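Local coordinates for Serine/threonine-protein kinase Tel1 (Chaetomium thermophilum, PDB 6SKY) that probably phosphorylates serine and threonine residues followed by glutamine, acting as an ATM-family kinase that senses DNA damage and activates checkpoint signalling, at residues Q2143-R2148 with L2152-A2157. Sequence-based numbering, arbitrary orientation.
Sequences QRHNLR and LTSADA
L2152 O lies at the edge of the R2148 guanidinium, near the guanidinium plane, and takes a weak hydrogen bond from NH1; the atoms are 2.8 Å apart, but the angle at the hydrogen is only 116°. Over one face of the same group lie the carbonyl oxygen of T2153, 3.5 Å from NH1, and the methyl of A2157, whose CB is 3.8 Å from NE. The arginine gets there by a bend late in its chain: CD stays anti to CA (chi2 -165°), and the turn at chi3, -107°, then swings the guanidinium across the start of helix 2154-2174. NE also gives a weak hydrogen bond to W2141 O in the preceding helix 2124-2143. H2145 adds a smaller touch, the edge of its imidazole facing S2154 with CE1 3.5 Å from OG. At the start of the helix T2153 occupies the N-cap position, with a weak hydrogen bond from OG1 to D2156 OD2, 3.3 Å away; OD2 also accepts a hydrogen bond from NE2 of Q2102. Replacing R2148 by an alanine removes the guanidinium, and L2152 O and W2141 O would probably each lose a donor, with a gap opening beside the A2157 methyl. The contact joins the two ends of the loop that links helices 2124-2143 and 2154-2174 in the FAT domain, an alpha-solenoid region, and L2152 and A2157 also pack on W2141. A cationic group set among the carbonyls of L2152, T2153 and W2141, with both its hydrogen bonds weak, is consistent with a diffuse electrostatic hold and not one strong directional bond.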
loop_
_atom_site.group_PDB
_atom_site.type_symbol
_atom_site.label_atom_id
_atom_site.label_comp_id
_atom_site.label_asym_id
_atom_site.label_seq_id
_atom_site.Cartn_x
_atom_site.Cartn_y
_atom_site.Cartn_z
ATOM N N GLN A 2143 23.524 -9.274 -31.524
ATOM C CA GLN A 2143 23.232 -8.559 -32.763
ATOM C C GLN A 2143 24.399 -8.577 -33.741
ATOM O O GLN A 2143 24.189 -8.668 -34.953
ATOM C CB GLN A 2143 22.856 -7.115 -32.460
ATOM C CG GLN A 2143 21.545 -6.956 -31.752
ATOM C CD GLN A 2143 21.284 -5.529 -31.376
ATOM O OE1 GLN A 2143 22.071 -4.641 -31.688
ATOM N NE2 GLN A 2143 20.177 -5.293 -30.694
ATOM N N ARG A 2144 25.627 -8.467 -33.243
ATOM C CA ARG A 2144 26.813 -8.261 -34.074
ATOM C C ARG A 2144 27.369 -9.603 -34.516
ATOM O O ARG A 2144 28.165 -10.226 -33.823
ATOM C CB ARG A 2144 27.849 -7.461 -33.303
ATOM C CG ARG A 2144 27.337 -6.120 -32.870
ATOM C CD ARG A 2144 27.079 -5.304 -34.080
ATOM N NE ARG A 2144 28.227 -5.433 -34.958
ATOM C CZ ARG A 2144 28.269 -5.015 -36.212
ATOM N NH1 ARG A 2144 27.214 -4.431 -36.755
ATOM N NH2 ARG A 2144 29.372 -5.191 -36.916
ATOM N N HIS A 2145 26.972 -10.034 -35.711
ATOM C CA HIS A 2145 27.278 -11.386 -36.158
ATOM C C HIS A 2145 28.727 -11.565 -36.576
ATOM O O HIS A 2145 29.223 -12.694 -36.553
ATOM C CB HIS A 2145 26.373 -11.771 -37.321
ATOM C CG HIS A 2145 24.919 -11.742 -36.985
ATOM N ND1 HIS A 2145 24.249 -12.836 -36.490
ATOM C CD2 HIS A 2145 24.005 -10.750 -37.072
ATOM C CE1 HIS A 2145 22.985 -12.519 -36.282
ATOM N NE2 HIS A 2145 22.811 -11.259 -36.630
ATOM N N ASN A 2146 29.412 -10.499 -36.974
ATOM C CA ASN A 2146 30.783 -10.650 -37.438
ATOM C C ASN A 2146 31.792 -10.672 -36.302
ATOM O O ASN A 2146 32.919 -11.129 -36.504
ATOM C CB ASN A 2146 31.126 -9.540 -38.433
ATOM C CG ASN A 2146 30.756 -8.165 -37.935
ATOM O OD1 ASN A 2146 30.884 -7.863 -36.757
ATOM N ND2 ASN A 2146 30.298 -7.317 -38.841
ATOM N N LEU A 2147 31.414 -10.212 -35.114
ATOM C CA LEU A 2147 32.300 -10.235 -33.961
ATOM C C LEU A 2147 32.361 -11.592 -33.278
ATOM O O LEU A 2147 33.219 -11.793 -32.418
ATOM C CB LEU A 2147 31.861 -9.183 -32.947
ATOM C CG LEU A 2147 32.538 -7.820 -32.973
ATOM C CD1 LEU A 2147 32.869 -7.416 -34.373
ATOM C CD2 LEU A 2147 31.636 -6.792 -32.332
ATOM N N ARG A 2148 31.481 -12.517 -33.623
ATOM C CA ARG A 2148 31.465 -13.817 -32.976
ATOM C C ARG A 2148 32.381 -14.798 -33.690
ATOM O O ARG A 2148 32.712 -14.639 -34.865
ATOM C CB ARG A 2148 30.050 -14.380 -32.930
ATOM C CG ARG A 2148 29.147 -13.649 -31.991
ATOM C CD ARG A 2148 27.914 -14.447 -31.718
ATOM N NE ARG A 2148 26.763 -13.868 -32.382
ATOM C CZ ARG A 2148 26.207 -14.377 -33.467
ATOM N NH1 ARG A 2148 26.698 -15.477 -34.004
ATOM N NH2 ARG A 2148 25.160 -13.791 -34.007
ATOM N N LEU A 2152 29.683 -20.374 -33.516
ATOM C CA LEU A 2152 28.654 -19.820 -32.640
ATOM C C LEU A 2152 27.578 -19.198 -33.519
ATOM O O LEU A 2152 27.747 -18.091 -34.031
ATOM C CB LEU A 2152 29.250 -18.802 -31.680
ATOM C CG LEU A 2152 30.351 -19.330 -30.770
ATOM C CD1 LEU A 2152 31.078 -18.185 -30.125
ATOM C CD2 LEU A 2152 29.764 -20.227 -29.717
ATOM N N THR A 2153 26.474 -19.916 -33.693
ATOM C CA THR A 2153 25.380 -19.444 -34.523
ATOM C C THR A 2153 24.572 -18.395 -33.772
ATOM O O THR A 2153 24.820 -18.100 -32.605
ATOM C CB THR A 2153 24.497 -20.610 -34.945
ATOM O OG1 THR A 2153 24.023 -21.288 -33.780
ATOM C CG2 THR A 2153 25.286 -21.583 -35.782
ATOM N N SER A 2154 23.584 -17.818 -34.447
ATOM C CA SER A 2154 22.763 -16.808 -33.801
ATOM C C SER A 2154 21.773 -17.404 -32.815
ATOM O O SER A 2154 21.352 -16.708 -31.887
ATOM C CB SER A 2154 22.012 -15.989 -34.844
ATOM O OG SER A 2154 21.364 -14.894 -34.228
ATOM N N ALA A 2155 21.394 -18.668 -32.992
ATOM C CA ALA A 2155 20.529 -19.320 -32.020
ATOM C C ALA A 2155 21.225 -19.461 -30.675
ATOM O O ALA A 2155 20.601 -19.278 -29.628
ATOM C CB ALA A 2155 20.090 -20.681 -32.546
ATOM N N ASP A 2156 22.524 -19.763 -30.683
ATOM C CA ASP A 2156 23.279 -19.861 -29.436
ATOM C C ASP A 2156 23.346 -18.521 -28.720
ATOM O O ASP A 2156 23.136 -18.441 -27.504
ATOM C CB ASP A 2156 24.685 -20.372 -29.722
ATOM C CG ASP A 2156 24.695 -21.788 -30.240
ATOM O OD1 ASP A 2156 23.782 -22.557 -29.877
ATOM O OD2 ASP A 2156 25.621 -22.139 -31.002
ATOM N N ALA A 2157 23.662 -17.457 -29.456
ATOM C CA ALA A 2157 23.741 -16.137 -28.851
ATOM C C ALA A 2157 22.391 -15.695 -28.309
ATOM O O ALA A 2157 22.304 -15.125 -27.215
ATOM C CB ALA A 2157 24.267 -15.135 -29.872
#